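Local atomic coordinates of D-xylonate dehydratase (PDB entry 5OYN), a protein that catalyses the dehydration of D-xylonate to 2-dehydro-3-deoxy-D-arabinonate, and of D-gluconate, using a [2Fe-2S] cluster and magnesium. Residues E190-E193 / E194-I197; V433-G436 / S437-H441. All blocks are in the same frame, centred on the assembly; numbering follows the deposited sequence.

Interaction 1. Residues E190-E193 / E194-I197; sequences EITE and EEFI
E195 turns its carboxylate back onto the backbone of T192, where helix 193-202 begins. The bond runs from T192 N to E195 OE1, 2.5 Å long with an N-H...O angle of 155°. OE1 uses its anti lone pair, the one directed away from the other oxygen. The T-E-E-E sequence and this bond match the glutamate half of a capping box. The threonine half is not made: T192 OG1 lies 5.6 Å from E195 N. With chi1 at -167°, OG1 is anti to the backbone N of T192, and the methyl CG2 is the branch that meets the glutamate. CG2 packs against E195 CG at 3.4 Å, and the two side chains cross at about a right angle. The same OE1 also lies close to CA and CB of I191.

Behind this bond is the first turn of the helix. F196 N donates to T192 O at 3.3 Å, and the donor lies tilted 30° from the carbonyl plane. I191, just before T192, meets F196, four residues after it. This is the pairing of a hydrophobic staple. The touching atoms are I191 CD1 and F196 CB, 3.6 Å apart, and CD1 approaches the phenyl ring obliquely.

Further out, I191 and F196 both rest on helix 177-187. I191 touches S182 and K185, and F196 touches S182 and R183. The staple therefore joins the start of one helix to the preceding helix. A second subunit reaches the same turn: its R51 forms a salt bridge with E194 OE1, and its I30 packs on E193. One turn along from E193, I197 lays its CG1 beside E193 O at 3.4 Å.

Interaction 2. Residues V433-G436 / S437-H441; sequences VFDG and SDDYH
The ring of F434 takes the edge of Y440 on one face, in a T-shaped stack. The centroids are 5.3 Å apart and the planes meet at 80°. Y440 CD2 sits over the rim of the F434 ring, 3.7 Å from CE2. Y440 CB lies over the same ring, a CH-pi contact 4.2 Å from the centroid. Y440 also places CD1 over the centre of one face of the H441 ring. Its OH is hydrogen-bonded to Q477 O. Replacing F434 by an alanine would probably open a gap beside Y440 and remove the face its ring edge rests on.

The pair lies at the strand-to-helix turn of a beta-alpha-beta unit made of strand 426-435, helix 436-443 and strand 455-460. G436, at a positive phi, makes the turn. Its O accepts a weak bond from Y440 N. D439 reaches back to the backbone of D435: D435 N donates to D439 OD2 at 2.5 Å, nearly straight at 171°. D439 CG is anti to its own backbone N (chi1 -166°), which carries the carboxylate toward D435. R443 forms a salt bridge with D439 OD2, and R460 with D435 OD1.

How the interactions relate
Interaction 1 comes first along the chain, in the N-terminal dehydratase family region. Interaction 2 follows in the C-terminal one. Their centres are about 24 Å apart. Their nearest atoms are about 10 Å apart, and they do not touch. They share no helix or sheet. Each lies where a helix begins: 193-202 after a loop, 436-443 after a strand of the mixed sheet. In both, an acidic side chain of the first turn accepts a preceding backbone N-H. Both also meet the second subunit of the homotetramer. Interaction 1 lies away from the cluster and magnesium sites, whereas the S437 side chain is about 9 Å from that of the magnesium ligand E472.

Interaction 1. Residues E190-E193 / E194-I197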
loop_
_atom_site.group_PDB
_atom_site.type_symbol
_atom_site.label_atom_id
_atom_site.label_comp_id
_atom_site.label_asym_id
_atom_site.label_seq_id
_atom_site.Cartn_x
_atom_site.Cartn_y
_atom_site.Cartn_z
ATOM N N GLU A 190 -28.307 -20.427 -29.406
ATOM C CA GLU A 190 -29.202 -19.742 -28.480
ATOM C C GLU A 190 -28.578 -18.515 -27.810
ATOM O O GLU A 190 -29.314 -17.737 -27.192
ATOM C CB GLU A 190 -29.701 -20.725 -27.408
ATOM C CG GLU A 190 -30.574 -21.850 -27.965
ATOM C CD GLU A 190 -30.772 -22.988 -26.979
ATOM O OE1 GLU A 190 -30.177 -22.932 -25.876
ATOM O OE2 GLU A 190 -31.516 -23.941 -27.314
ATOM N N ILE A 191 -27.252 -18.325 -27.898
ATOM C CA ILE A 191 -26.592 -17.100 -27.453
ATOM C C ILE A 191 -25.568 -16.693 -28.503
ATOM O O ILE A 191 -25.102 -17.514 -29.298
ATOM C CB ILE A 191 -25.887 -17.220 -26.075
ATOM C CG1 ILE A 191 -24.475 -17.809 -26.240
ATOM C CG2 ILE A 191 -26.749 -17.978 -25.059
ATOM C CD1 ILE A 191 -23.558 -17.610 -25.038
ATOM N N THR A 192 -25.213 -15.401 -28.495
ATOM C CA THR A 192 -24.249 -14.867 -29.441
ATOM C C THR A 192 -22.870 -14.786 -28.795
ATOM O O THR A 192 -22.664 -15.209 -27.653
ATOM C CB THR A 192 -24.676 -13.497 -29.964
ATOM O OG1 THR A 192 -23.870 -13.172 -31.106
ATOM C CG2 THR A 192 -24.495 -12.422 -28.878
ATOM N N GLU A 193 -21.909 -14.223 -29.529
ATOM C CA GLU A 193 -20.531 -14.201 -29.058
ATOM C C GLU A 193 -20.271 -13.101 -28.033
ATOM O O GLU A 193 -19.273 -13.177 -27.304
ATOM C CB GLU A 193 -19.579 -14.060 -30.249
ATOM C CG GLU A 193 -19.946 -14.973 -31.414
ATOM C CD GLU A 193 -18.748 -15.376 -32.261
ATOM O OE1 GLU A 193 -18.838 -16.419 -32.949
ATOM O OE2 GLU A 193 -17.726 -14.651 -32.251
ATOM N N GLU A 194 -21.140 -12.091 -27.944
ATOM C CA GLU A 194 -20.976 -11.111 -26.880
ATOM C C GLU A 194 -21.725 -11.491 -25.607
ATOM O O GLU A 194 -21.223 -11.209 -24.514
ATOM C CB GLU A 194 -21.393 -9.713 -27.355
ATOM C CG GLU A 194 -21.036 -8.564 -26.376
ATOM C CD GLU A 194 -19.531 -8.187 -26.332
ATOM O OE1 GLU A 194 -18.698 -8.859 -26.993
ATOM O OE2 GLU A 194 -19.188 -7.206 -25.618
ATOM N N GLU A 195 -22.896 -12.136 -25.699
ATOM C CA GLU A 195 -23.511 -12.689 -24.491
ATOM C C GLU A 195 -22.577 -13.684 -23.806
ATOM O O GLU A 195 -22.504 -13.733 -22.571
ATOM C CB GLU A 195 -24.865 -13.330 -24.823
ATOM C CG GLU A 195 -25.763 -12.422 -25.687
ATOM C CD GLU A 195 -27.004 -13.122 -26.251
ATOM O OE1 GLU A 195 -26.828 -14.059 -27.059
ATOM O OE2 GLU A 195 -28.144 -12.697 -25.952
ATOM N N PHE A 196 -21.826 -14.458 -24.596
ATOM C CA PHE A 196 -20.862 -15.405 -24.042
ATOM C C PHE A 196 -19.799 -14.686 -23.218
ATOM O O PHE A 196 -19.479 -15.098 -22.097
ATOM C CB PHE A 196 -20.229 -16.210 -25.179
ATOM C CG PHE A 196 -19.524 -17.470 -24.736
ATOM C CD1 PHE A 196 -18.477 -17.429 -23.829
ATOM C CD2 PHE A 196 -19.887 -18.695 -25.268
ATOM C CE1 PHE A 196 -17.833 -18.577 -23.444
ATOM C CE2 PHE A 196 -19.237 -19.851 -24.892
ATOM C CZ PHE A 196 -18.217 -19.794 -23.977
ATOM N N ILE A 197 -19.231 -13.613 -23.761
ATOM C CA ILE A 197 -18.220 -12.877 -23.010
ATOM C C ILE A 197 -18.840 -12.225 -21.775
ATOM O O ILE A 197 -18.211 -12.155 -20.710
ATOM C CB ILE A 197 -17.529 -11.845 -23.920
ATOM C CG1 ILE A 197 -16.797 -12.559 -25.062
ATOM C CG2 ILE A 197 -16.570 -10.982 -23.121
ATOM C CD1 ILE A 197 -16.020 -11.629 -25.962
#

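Interaction 2. Residues V433-G436 / S437-H441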
loop_
_atom_site.group_PDB
_atom_site.type_symbol
_atom_site.label_atom_id
_atom_site.label_comp_id
_atom_site.label_asym_id
_atom_site.label_seq_id
_atom_site.Cartn_x
_atom_site.Cartn_y
_atom_site.Cartn_z
ATOM N N VAL A 433 -12.080 -40.899 -31.058
ATOM C CA VAL A 433 -10.793 -40.575 -30.449
ATOM C C VAL A 433 -10.226 -39.304 -31.068
ATOM O O VAL A 433 -10.269 -39.116 -32.293
ATOM C CB VAL A 433 -9.810 -41.747 -30.602
ATOM C CG1 VAL A 433 -8.469 -41.429 -29.935
ATOM C CG2 VAL A 433 -10.421 -42.999 -30.016
ATOM N N PHE A 434 -9.681 -38.433 -30.215
ATOM C CA PHE A 434 -9.052 -37.190 -30.637
ATOM C C PHE A 434 -7.669 -37.087 -30.020
ATOM O O PHE A 434 -7.459 -37.489 -28.871
ATOM C CB PHE A 434 -9.876 -35.987 -30.231
ATOM C CG PHE A 434 -11.274 -36.026 -30.730
ATOM C CD1 PHE A 434 -11.560 -35.689 -32.048
ATOM C CD2 PHE A 434 -12.309 -36.391 -29.890
ATOM C CE1 PHE A 434 -12.865 -35.720 -32.524
ATOM C CE2 PHE A 434 -13.614 -36.420 -30.356
ATOM C CZ PHE A 434 -13.893 -36.083 -31.677
ATOM N N ASP A 435 -6.727 -36.543 -30.782
ATOM C CA ASP A 435 -5.354 -36.424 -30.306
ATOM C C ASP A 435 -5.120 -34.976 -29.886
ATOM O O ASP A 435 -4.574 -34.152 -30.624
ATOM C CB ASP A 435 -4.370 -36.895 -31.372
ATOM C CG ASP A 435 -4.129 -38.400 -31.309
ATOM O OD1 ASP A 435 -3.299 -38.842 -30.476
ATOM O OD2 ASP A 435 -4.789 -39.137 -32.084
ATOM N N GLY A 436 -5.552 -34.671 -28.666
ATOM C CA GLY A 436 -5.414 -33.341 -28.108
ATOM C C GLY A 436 -6.667 -32.508 -28.291
ATOM O O GLY A 436 -7.662 -32.921 -28.897
ATOM N N SER A 437 -6.597 -31.294 -27.738
ATOM C CA SER A 437 -7.743 -30.392 -27.767
ATOM C C SER A 437 -7.965 -29.837 -29.166
ATOM O O SER A 437 -9.102 -29.807 -29.659
ATOM C CB SER A 437 -7.542 -29.257 -26.760
ATOM O OG SER A 437 -8.739 -28.512 -26.573
ATOM N N ASP A 438 -6.891 -29.384 -29.819
ATOM C CA ASP A 438 -7.044 -28.809 -31.149
ATOM C C ASP A 438 -7.713 -29.802 -32.081
ATOM O O ASP A 438 -8.669 -29.462 -32.793
ATOM C CB ASP A 438 -5.687 -28.372 -31.696
ATOM C CG ASP A 438 -5.792 -27.700 -33.067
ATOM O OD1 ASP A 438 -6.742 -26.911 -33.300
ATOM O OD2 ASP A 438 -4.909 -27.965 -33.914
ATOM N N ASP A 439 -7.241 -31.054 -32.051
ATOM C CA ASP A 439 -7.829 -32.127 -32.846
ATOM C C ASP A 439 -9.341 -32.205 -32.647
ATOM O O ASP A 439 -10.109 -32.209 -33.617
ATOM C CB ASP A 439 -7.145 -33.445 -32.472
ATOM C CG ASP A 439 -7.427 -34.576 -33.462
ATOM O OD1 ASP A 439 -7.531 -34.312 -34.682
ATOM O OD2 ASP A 439 -7.528 -35.737 -33.002
ATOM N N TYR A 440 -9.786 -32.251 -31.387
ATOM C CA TYR A 440 -11.218 -32.323 -31.099
ATOM C C TYR A 440 -11.983 -31.192 -31.781
ATOM O O TYR A 440 -12.996 -31.428 -32.449
ATOM C CB TYR A 440 -11.450 -32.297 -29.585
ATOM C CG TYR A 440 -12.873 -31.972 -29.171
ATOM C CD1 TYR A 440 -13.285 -30.660 -28.968
ATOM C CD2 TYR A 440 -13.795 -32.973 -28.967
ATOM C CE1 TYR A 440 -14.586 -30.360 -28.593
ATOM C CE2 TYR A 440 -15.103 -32.683 -28.589
ATOM C CZ TYR A 440 -15.492 -31.374 -28.403
ATOM O OH TYR A 440 -16.791 -31.099 -28.024
ATOM N N HIS A 441 -11.502 -29.950 -31.627
ATOM C CA HIS A 441 -12.240 -28.796 -32.139
ATOM C C HIS A 441 -12.326 -28.809 -33.656
ATOM O O HIS A 441 -13.318 -28.335 -34.225
ATOM C CB HIS A 441 -11.602 -27.486 -31.649
ATOM C CG HIS A 441 -11.955 -27.156 -30.233
ATOM N ND1 HIS A 441 -13.241 -26.834 -29.846
ATOM C CD2 HIS A 441 -11.212 -27.160 -29.100
ATOM C CE1 HIS A 441 -13.265 -26.623 -28.541
ATOM N NE2 HIS A 441 -12.047 -26.817 -28.063
#